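Local coordinates for xylanase and alpha-amylase inhibitor protein (Scadoxus multiflorus, PDB 3MU7), which probably inhibits both xylanase and alpha-amylase, on a TIM-barrel scaffold of the glycosyl hydrolase family 18 type, at residues 131-134 with 135-138; 142-146 with 147-151; 94-97 with 98-102; 192-195 with 196-200. All coordinates share one frame; numbering follows the deposited sequence.

Contact 1 (131-134 with 135-138)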
loop_
_atom_site.group_PDB
_atom_site.type_symbol
_atom_site.label_atom_id
_atom_site.label_comp_id
_atom_site.label_asym_id
_atom_site.label_seq_id
_atom_site.Cartn_x
_atom_site.Cartn_y
_atom_site.Cartn_z
ATOM N N SER A 131 -7.053 -3.535 -17.391
ATOM C CA SER A 131 -6.534 -2.509 -18.297
ATOM C C SER A 131 -5.156 -2.965 -18.839
ATOM O O SER A 131 -4.960 -4.028 -19.282
ATOM C CB SER A 131 -6.367 -1.122 -17.493
ATOM O OG SER A 131 -7.605 -0.841 -16.842
ATOM N N GLN A 132 -4.214 -2.063 -18.693
ATOM C CA GLN A 132 -2.820 -2.346 -19.049
ATOM C C GLN A 132 -1.905 -2.413 -17.824
ATOM O O GLN A 132 -0.689 -2.222 -17.928
ATOM C CB GLN A 132 -2.292 -1.353 -20.091
ATOM C CG GLN A 132 -3.013 -1.434 -21.439
ATOM C CD GLN A 132 -2.675 -2.687 -22.248
ATOM O OE1 GLN A 132 -1.736 -3.416 -21.941
ATOM N NE2 GLN A 132 -3.436 -2.920 -23.314
ATOM N N TYR A 133 -2.490 -2.697 -16.665
ATOM C CA TYR A 133 -1.697 -2.797 -15.437
ATOM C C TYR A 133 -0.696 -3.955 -15.440
ATOM O O TYR A 133 0.361 -3.846 -14.818
ATOM C CB TYR A 133 -2.589 -2.815 -14.190
ATOM C CG TYR A 133 -3.242 -1.475 -13.954
ATOM C CD1 TYR A 133 -4.590 -1.277 -14.221
ATOM C CD2 TYR A 133 -2.494 -0.397 -13.481
ATOM C CE1 TYR A 133 -5.181 -0.027 -14.024
ATOM C CE2 TYR A 133 -3.068 0.848 -13.290
ATOM C CZ TYR A 133 -4.407 1.018 -13.549
ATOM O OH TYR A 133 -4.964 2.257 -13.344
ATOM N N GLN A 134 -1.004 -5.038 -16.155
ATOM C CA GLN A 134 -0.032 -6.113 -16.321
ATOM C C GLN A 134 1.220 -5.611 -17.046
ATOM O O GLN A 134 2.335 -5.888 -16.615
ATOM C CB GLN A 134 -0.643 -7.329 -17.027
ATOM C CG GLN A 134 0.342 -8.472 -17.281
ATOM C CD GLN A 134 0.789 -9.197 -16.021
ATOM O OE1 GLN A 134 0.304 -8.940 -14.922
ATOM N NE2 GLN A 134 1.722 -10.116 -16.181
ATOM N N LEU A 135 1.038 -4.869 -18.136
ATOM C CA LEU A 135 2.175 -4.284 -18.844
ATOM C C LEU A 135 2.959 -3.302 -17.963
ATOM O O LEU A 135 4.182 -3.307 -17.974
ATOM C CB LEU A 135 1.732 -3.613 -20.147
ATOM C CG LEU A 135 2.830 -2.971 -21.008
ATOM C CD1 LEU A 135 3.912 -3.964 -21.422
ATOM C CD2 LEU A 135 2.222 -2.309 -22.229
ATOM N N LEU A 136 2.251 -2.470 -17.200
ATOM C CA LEU A 136 2.913 -1.565 -16.271
ATOM C C LEU A 136 3.792 -2.346 -15.294
ATOM O O LEU A 136 4.962 -2.007 -15.096
ATOM C CB LEU A 136 1.889 -0.736 -15.501
ATOM C CG LEU A 136 2.456 0.152 -14.389
ATOM C CD1 LEU A 136 3.360 1.243 -14.953
ATOM C CD2 LEU A 136 1.334 0.766 -13.585
ATOM N N ALA A 137 3.225 -3.389 -14.689
ATOM C CA ALA A 137 3.989 -4.238 -13.783
ATOM C C ALA A 137 5.164 -4.901 -14.500
ATOM O O ALA A 137 6.251 -4.986 -13.942
ATOM C CB ALA A 137 3.096 -5.278 -13.130
ATOM N N ASN A 138 4.949 -5.362 -15.732
ATOM C CA ASN A 138 6.029 -5.984 -16.503
ATOM C C ASN A 138 7.204 -5.042 -16.717
ATOM O O ASN A 138 8.358 -5.437 -16.584
ATOM C CB ASN A 138 5.530 -6.480 -17.862
ATOM C CG ASN A 138 4.685 -7.722 -17.773
ATOM O OD1 ASN A 138 4.655 -8.416 -16.765
ATOM N ND2 ASN A 138 4.004 -8.017 -18.857
HETATM O O HOH W 1 -1.347 -5.277 -19.963
#

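Contact 2 (142-146 with 147-151)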
loop_
_atom_site.group_PDB
_atom_site.type_symbol
_atom_site.label_atom_id
_atom_site.label_comp_id
_atom_site.label_asym_id
_atom_site.label_seq_id
_atom_site.Cartn_x
_atom_site.Cartn_y
_atom_site.Cartn_z
ATOM N N SER A 142 10.833 -5.314 -15.044
ATOM C CA SER A 142 12.035 -5.276 -15.879
ATOM C C SER A 142 13.074 -4.319 -15.293
ATOM O O SER A 142 14.261 -4.642 -15.227
ATOM C CB SER A 142 11.683 -4.866 -17.310
ATOM O OG SER A 142 12.845 -4.811 -18.126
ATOM N N PHE A 143 12.623 -3.142 -14.861
ATOM C CA PHE A 143 13.507 -2.162 -14.223
ATOM C C PHE A 143 14.087 -2.678 -12.901
ATOM O O PHE A 143 15.237 -2.386 -12.576
ATOM C CB PHE A 143 12.769 -0.840 -13.979
ATOM C CG PHE A 143 12.358 -0.112 -15.237
ATOM C CD1 PHE A 143 13.035 -0.299 -16.440
ATOM C CD2 PHE A 143 11.297 0.789 -15.209
ATOM C CE1 PHE A 143 12.648 0.385 -17.590
ATOM C CE2 PHE A 143 10.911 1.485 -16.345
ATOM C CZ PHE A 143 11.585 1.285 -17.541
ATOM N N ARG A 144 13.290 -3.443 -12.155
ATOM C CA ARG A 144 13.703 -4.096 -10.903
ATOM C C ARG A 144 14.923 -5.005 -11.134
ATOM O O ARG A 144 15.745 -5.207 -10.226
ATOM C CB ARG A 144 12.508 -4.898 -10.347
ATOM C CG ARG A 144 12.635 -5.538 -8.964
ATOM C CD ARG A 144 11.250 -5.921 -8.380
ATOM N NE ARG A 144 10.486 -6.856 -9.214
ATOM C CZ ARG A 144 9.306 -7.396 -8.890
ATOM N NH1 ARG A 144 8.714 -7.106 -7.736
ATOM N NH2 ARG A 144 8.705 -8.228 -9.733
ATOM N N LEU A 145 15.033 -5.517 -12.360
ATOM C CA LEU A 145 16.073 -6.463 -12.773
ATOM C C LEU A 145 17.274 -5.813 -13.460
ATOM O O LEU A 145 18.258 -6.497 -13.761
ATOM C CB LEU A 145 15.472 -7.493 -13.735
ATOM C CG LEU A 145 14.517 -8.555 -13.189
ATOM C CD1 LEU A 145 13.720 -9.173 -14.326
ATOM C CD2 LEU A 145 15.282 -9.630 -12.430
ATOM N N SER A 146 17.194 -4.511 -13.722
ATOM C CA SER A 146 18.194 -3.829 -14.550
ATOM C C SER A 146 18.864 -2.632 -13.887
ATOM O O SER A 146 19.780 -2.031 -14.452
ATOM C CB SER A 146 17.573 -3.402 -15.881
ATOM O OG SER A 146 16.475 -2.532 -15.681
ATOM N N GLY A 147 18.402 -2.276 -12.696
ATOM C CA GLY A 147 19.005 -1.185 -11.953
ATOM C C GLY A 147 18.774 -1.347 -10.472
ATOM O O GLY A 147 18.881 -2.449 -9.929
ATOM N N SER A 148 18.448 -0.235 -9.828
ATOM C CA SER A 148 18.114 -0.217 -8.420
ATOM C C SER A 148 16.994 -1.211 -8.134
ATOM O O SER A 148 15.983 -1.247 -8.840
ATOM C CB SER A 148 17.680 1.190 -8.018
ATOM O OG SER A 148 17.548 1.309 -6.616
ATOM N N GLU A 149 17.212 -2.042 -7.121
ATOM C CA GLU A 149 16.202 -2.967 -6.629
ATOM C C GLU A 149 15.160 -2.204 -5.813
ATOM O O GLU A 149 15.502 -1.388 -4.957
ATOM C CB GLU A 149 16.873 -4.069 -5.792
ATOM C CG GLU A 149 15.977 -4.802 -4.788
ATOM C CD GLU A 149 14.981 -5.760 -5.430
ATOM O OE1 GLU A 149 14.888 -5.809 -6.676
ATOM O OE2 GLU A 149 14.282 -6.470 -4.676
ATOM N N PHE A 150 13.888 -2.464 -6.098
ATOM C CA PHE A 150 12.775 -1.895 -5.335
ATOM C C PHE A 150 11.647 -2.914 -5.289
ATOM O O PHE A 150 11.662 -3.887 -6.036
ATOM C CB PHE A 150 12.289 -0.592 -5.975
ATOM C CG PHE A 150 11.887 -0.741 -7.422
ATOM C CD1 PHE A 150 10.601 -1.146 -7.763
ATOM C CD2 PHE A 150 12.805 -0.492 -8.445
ATOM C CE1 PHE A 150 10.236 -1.298 -9.096
ATOM C CE2 PHE A 150 12.441 -0.636 -9.775
ATOM C CZ PHE A 150 11.157 -1.041 -10.100
ATOM N N ALA A 151 10.663 -2.672 -4.429
ATOM C CA ALA A 151 9.519 -3.562 -4.277
ATOM C C ALA A 151 8.323 -3.150 -5.122
ATOM O O ALA A 151 8.129 -1.974 -5.433
ATOM C CB ALA A 151 9.114 -3.633 -2.819
HETATM O O HOH W 2 15.844 0.004 -11.256
HETATM O O HOH W 3 18.639 -4.928 -10.646
#

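Contact 3 (94-97 with 98-102)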
loop_
_atom_site.group_PDB
_atom_site.type_symbol
_atom_site.label_atom_id
_atom_site.label_comp_id
_atom_site.label_asym_id
_atom_site.label_seq_id
_atom_site.Cartn_x
_atom_site.Cartn_y
_atom_site.Cartn_z
ATOM N N VAL A 94 8.031 4.587 -16.924
ATOM C CA VAL A 94 9.227 5.419 -17.071
ATOM C C VAL A 94 9.191 6.603 -16.105
ATOM O O VAL A 94 10.189 6.913 -15.451
ATOM C CB VAL A 94 9.408 5.884 -18.534
ATOM C CG1 VAL A 94 10.500 6.945 -18.665
ATOM C CG2 VAL A 94 9.727 4.685 -19.423
ATOM N N TYR A 95 8.031 7.242 -15.999
ATOM C CA TYR A 95 7.865 8.366 -15.079
ATOM C C TYR A 95 8.189 7.958 -13.641
ATOM O O TYR A 95 8.936 8.651 -12.946
ATOM C CB TYR A 95 6.436 8.899 -15.181
ATOM C CG TYR A 95 6.047 9.892 -14.111
ATOM C CD1 TYR A 95 6.410 11.241 -14.211
ATOM C CD2 TYR A 95 5.308 9.491 -12.996
ATOM C CE1 TYR A 95 6.052 12.156 -13.219
ATOM C CE2 TYR A 95 4.946 10.401 -12.017
ATOM C CZ TYR A 95 5.321 11.720 -12.133
ATOM O OH TYR A 95 4.951 12.599 -11.147
ATOM N N LEU A 96 7.626 6.833 -13.197
ATOM C CA LEU A 96 7.871 6.349 -11.844
ATOM C C LEU A 96 9.331 5.999 -11.629
ATOM O O LEU A 96 9.917 6.338 -10.602
ATOM C CB LEU A 96 7.000 5.137 -11.538
ATOM C CG LEU A 96 5.498 5.400 -11.460
ATOM C CD1 LEU A 96 4.759 4.066 -11.383
ATOM C CD2 LEU A 96 5.125 6.315 -10.283
ATOM N N HIS A 97 9.915 5.330 -12.605
ATOM C CA HIS A 97 11.306 4.909 -12.505
ATOM C C HIS A 97 12.273 6.070 -12.421
ATOM O O HIS A 97 13.100 6.101 -11.525
ATOM C CB HIS A 97 11.643 4.011 -13.695
ATOM C CG HIS A 97 12.917 3.255 -13.528
ATOM N ND1 HIS A 97 13.823 3.165 -14.542
ATOM C CD2 HIS A 97 13.391 2.505 -12.517
ATOM C CE1 HIS A 97 14.825 2.419 -14.146
ATOM N NE2 HIS A 97 14.617 2.040 -12.913
ATOM N N LYS A 98 12.130 6.994 -13.343
ATOM C CA LYS A 98 13.047 8.129 -13.410
ATOM C C LYS A 98 12.904 9.067 -12.220
ATOM O O LYS A 98 13.893 9.602 -11.723
ATOM C CB LYS A 98 12.834 8.919 -14.701
ATOM C CG LYS A 98 13.328 8.214 -15.952
ATOM C CD LYS A 98 13.243 9.139 -17.155
ATOM C CE LYS A 98 13.899 8.528 -18.383
ATOM N NZ LYS A 98 13.934 9.484 -19.527
ATOM N N ASN A 99 11.675 9.271 -11.758
ATOM C CA ASN A 99 11.421 10.298 -10.751
ATOM C C ASN A 99 11.448 9.842 -9.303
ATOM O O ASN A 99 11.698 10.660 -8.413
ATOM C CB ASN A 99 10.119 11.020 -11.048
ATOM C CG ASN A 99 10.257 11.974 -12.197
ATOM O OD1 ASN A 99 10.907 13.010 -12.069
ATOM N ND2 ASN A 99 9.662 11.634 -13.336
ATOM N N PHE A 100 11.196 8.556 -9.066
ATOM C CA PHE A 100 11.038 8.039 -7.709
ATOM C C PHE A 100 11.941 6.860 -7.388
ATOM O O PHE A 100 12.251 6.643 -6.224
ATOM C CB PHE A 100 9.580 7.630 -7.442
ATOM C CG PHE A 100 8.591 8.759 -7.557
ATOM C CD1 PHE A 100 8.380 9.641 -6.497
ATOM C CD2 PHE A 100 7.852 8.929 -8.724
ATOM C CE1 PHE A 100 7.454 10.685 -6.611
ATOM C CE2 PHE A 100 6.930 9.961 -8.843
ATOM C CZ PHE A 100 6.729 10.839 -7.784
ATOM N N LEU A 101 12.346 6.084 -8.389
ATOM C CA LEU A 101 13.028 4.817 -8.111
ATOM C C LEU A 101 14.516 4.825 -8.419
ATOM O O LEU A 101 15.225 3.863 -8.120
ATOM C CB LEU A 101 12.318 3.669 -8.833
ATOM C CG LEU A 101 10.838 3.487 -8.468
ATOM C CD1 LEU A 101 10.174 2.494 -9.403
ATOM C CD2 LEU A 101 10.663 3.052 -7.011
ATOM N N LEU A 102 14.971 5.921 -9.014
ATOM C CA LEU A 102 16.376 6.128 -9.334
ATOM C C LEU A 102 16.827 7.452 -8.740
ATOM O O LEU A 102 16.004 8.343 -8.539
ATOM C CB LEU A 102 16.569 6.180 -10.850
ATOM C CG LEU A 102 16.368 4.902 -11.659
ATOM C CD1 LEU A 102 16.422 5.248 -13.136
ATOM C CD2 LEU A 102 17.417 3.856 -11.314
#

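Contact 4 (192-195 with 196-200)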
loop_
_atom_site.group_PDB
_atom_site.type_symbol
_atom_site.label_atom_id
_atom_site.label_comp_id
_atom_site.label_asym_id
_atom_site.label_seq_id
_atom_site.Cartn_x
_atom_site.Cartn_y
_atom_site.Cartn_z
ATOM N N SER A 192 -20.295 -8.688 14.135
ATOM C CA SER A 192 -19.497 -9.355 15.164
ATOM C C SER A 192 -19.233 -10.876 14.896
ATOM O O SER A 192 -19.433 -11.704 15.704
ATOM C CB SER A 192 -20.120 -9.124 16.525
ATOM O OG SER A 192 -20.203 -7.739 16.827
ATOM N N ASN A 193 -18.754 -11.198 13.719
ATOM C CA ASN A 193 -18.543 -12.563 13.271
ATOM C C ASN A 193 -17.358 -12.484 12.269
ATOM O O ASN A 193 -17.366 -11.662 11.361
ATOM C CB ASN A 193 -19.864 -13.122 12.682
ATOM C CG ASN A 193 -19.679 -14.024 11.495
ATOM O OD1 ASN A 193 -18.982 -15.012 11.557
ATOM N ND2 ASN A 193 -20.401 -13.715 10.431
ATOM N N ALA A 194 -16.354 -13.315 12.506
ATOM C CA ALA A 194 -15.122 -13.319 11.719
ATOM C C ALA A 194 -15.052 -14.438 10.705
ATOM O O ALA A 194 -14.059 -14.591 10.046
ATOM C CB ALA A 194 -13.897 -13.368 12.653
ATOM N N SER A 195 -16.133 -15.208 10.581
ATOM C CA SER A 195 -16.169 -16.349 9.658
ATOM C C SER A 195 -15.847 -15.966 8.212
ATOM O O SER A 195 -14.997 -16.597 7.586
ATOM C CB SER A 195 -17.520 -17.068 9.722
ATOM O OG SER A 195 -17.533 -18.212 8.886
ATOM N N ALA A 196 -16.507 -14.956 7.702
ATOM C CA ALA A 196 -16.285 -14.505 6.321
ATOM C C ALA A 196 -14.876 -13.962 6.136
ATOM O O ALA A 196 -14.275 -14.213 5.123
ATOM C CB ALA A 196 -17.271 -13.497 5.897
ATOM N N LEU A 197 -14.392 -13.236 7.139
ATOM C CA LEU A 197 -13.022 -12.738 7.145
ATOM C C LEU A 197 -12.040 -13.896 7.065
ATOM O O LEU A 197 -11.136 -13.894 6.227
ATOM C CB LEU A 197 -12.759 -11.912 8.407
ATOM C CG LEU A 197 -11.299 -11.532 8.696
ATOM C CD1 LEU A 197 -10.707 -10.661 7.589
ATOM C CD2 LEU A 197 -11.186 -10.838 10.043
ATOM N N MET A 198 -12.218 -14.890 7.927
ATOM C CA MET A 198 -11.265 -15.985 7.980
ATOM C C MET A 198 -11.328 -16.868 6.735
ATOM O O MET A 198 -10.295 -17.345 6.269
ATOM C CB MET A 198 -11.409 -16.780 9.275
ATOM C CG MET A 198 -11.028 -15.976 10.532
ATOM S SD MET A 198 -9.477 -15.027 10.466
ATOM C CE MET A 198 -8.256 -16.335 10.449
ATOM N N ASN A 199 -12.523 -17.048 6.175
ATOM C CA ASN A 199 -12.672 -17.755 4.901
ATOM C C ASN A 199 -11.938 -17.035 3.768
ATOM O O ASN A 199 -11.232 -17.664 2.986
ATOM C CB ASN A 199 -14.149 -17.949 4.541
ATOM C CG ASN A 199 -14.833 -18.992 5.408
ATOM O OD1 ASN A 199 -14.188 -19.864 5.989
ATOM N ND2 ASN A 199 -16.156 -18.908 5.491
ATOM N N ALA A 200 -12.092 -15.715 3.701
ATOM C CA ALA A 200 -11.395 -14.909 2.696
ATOM C C ALA A 200 -9.875 -14.946 2.900
ATOM O O ALA A 200 -9.121 -15.134 1.942
ATOM C CB ALA A 200 -11.916 -13.480 2.707
HETATM O O HOH W 4 -16.231 -12.072 8.954
HETATM O O HOH W 5 -18.942 -14.265 8.278
HETATM O O HOH W 6 -19.001 -19.617 6.390
#

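Contact 1 (131-134 with 135-138)
The side chain of Q134 crosses that of N138 at a slant one helical turn later, the two amide planes standing 83° apart. NE2 of Q134 lies 3.4 Å from OD1 of N138, at too poor an angle for a hydrogen bond, so the amides meet by packing; CG of Q134 anti to the backbone N (chi1 178°), with a bend at chi2, brings its amide to N138. A lysine in its place would probably lose this crossing contact of the amides and leave the N138 side chain freer to turn. On the buried side, CD2 of L136 touches the edge of the Y133 ring, 4.0 Å from its CD2, the two side chains pointing the same way. Helix 133-144 begins here, as the crossover helix between the parallel barrel strands 120-125 and 151-154, and both Y133 and L136 pack on strand 120-125. Q132 takes the N-cap position: its carbonyl O accepts from L136 N, in the carbonyl plane. Its side chain serves the helix start through a water 2.7 Å from OE1, which accepts from L135 N at 3.0 Å. The next turns are closed by A137 N to Y133 O and N138 N to Q134 O.

Contact 2 (142-146 with 147-151)
Near the end of helix 133-144, F143 O accepts from S146 N and, weakly, from G147 N (3.2 Å, 130°), and the backbone then doubles back so that CA of R144 and CA of E149 come within 5.1 Å. This is the alpha-to-beta turn of a TIM-barrel unit, leading from helix 133-144 into strand 151-154. R144 carries the side-chain contact. Its CG is anti to the backbone N (chi1 -173°), which lays the aliphatic part along the returning loop: CB sits over one face of the F150 ring, towards the rim, CG is 3.2 Å from OE1 of E149, and CD is 3.1 Å from the carbonyl O of F150. The R144 and E149 side chains lie alongside each other, yet NE stays 5.2 Å from OE1; the arginine charge is instead taken up by a salt bridge from NH1 to D175, while NH2 bonds T173 and S141. Shortening R144 to alanine would remove the CG and CD that run along E149 OE1 and F150 O, and would probably leave D175 without its arginine mate. CB of F143 also meets F150 CZ. Two waters bridge the turn, one donating to F143 O and S148 O, the other to R144 O and G147 O. S142 O accepts from L145 N and, on the opposite face of its plane, from S146 OG at 3.1 Å.

Contact 3 (94-97 with 98-102)
L102 and H97 meet through a CH-pi contact: CD1 of L102 stands over one face of the imidazole, 3.6 Å from the ring centroid and 21° off its normal. A ring pair adds an offset edge-to-face contact, in which the edge of F100 is directed at the face of Y95, the centroids 5.9 Å apart and the planes at 72°. The Y95 ring reaches it because its CG is anti to the backbone N (chi1 169°). Apolar contact adds CD2 of L96 against CD2 of F100, and V94 CG1 beside the extended methylene chain of K98, 3.8 Å from CE. All this belongs to the C-terminal end of helix 86-101, an outer helix of the TIM barrel; L96 and F100 face inward onto L72 of strand 69-76, and H97 stacks its ring with F143. Among the hydrogen bonds, Y95 O is gripped twice by N99, from the backbone N at 3.0 Å and from ND2 at 3.1 Å, with Y95 O lying close to the plane of the N99 amide. The other end of that amide, OD1, accepts from the backbone N of R111, which fixes its rotation. K98 N bonds V94 O. Further on the helix widens into a pi-type turn: L96 O accepts from F100 N and, weakly, from L101 N at 3.3 Å, while L101 N also reaches H97 O.

Contact 4 (192-195 with 196-200)
A194 and M198 make the closer-packed side of this helix start: A194 O accepts from M198 N at 2.8 Å, nearly straight out from the carbonyl, and CG of M198 lies 3.4 Å from that oxygen. The methionine CG, anti to its carbonyl carbon (chi1 -66°), is thereby laid near A194, whose CB is 4.4 Å away. L197 brings its CB against A194 O and sends its side chain inward to V238 of helix 231-242, which M198 touches as well. The contact marks the N terminus of helix 195-207, an outer helix of the TIM barrel that follows strand 176-180. N193 caps it: OD1 accepts from S195 N at 3.0 Å, the N-H approaching from above the carbonyl plane of the amide, 54° out of it. The solvent side is looser and bridged by water. One water donates to N193 O and accepts from L197 N, and a second accepts from A196 N and, weakly, from ND2 of N193, so the N-H groups of A196 and L197 meet water. Beyond the cap, the side chains of S195 and N199 do not touch closely; OG of S195 is 3.7 Å from ND2 of N199, and a third water joins them, 3.2 Å from OG and held by ND2 through a weak bond. Their backbones are tied more firmly, N199 N donating to S195 O at 162°.

Along the chain from the N terminus the four contacts come in series, none nested or crossed, each closing a local turn. Contact 3 ends helix 86-101; contact 1 then starts helix 133-144 and contact 2 finishes it and turns towards strand 151-154. Contacts 2 and 3 touch, their centres 11 Å apart: CD2 of F143 comes 3.4 Å from CG of H97, and F150 packs on L101, so the ends of two neighbouring outer helices are joined. Contact 1 does not touch contact 3, though their nearest atoms are about 5 Å apart. Contact 4, starting helix 195-207, lies across the chain's centre from contacts 2 and 3, its centre 37 Å from that of contact 2.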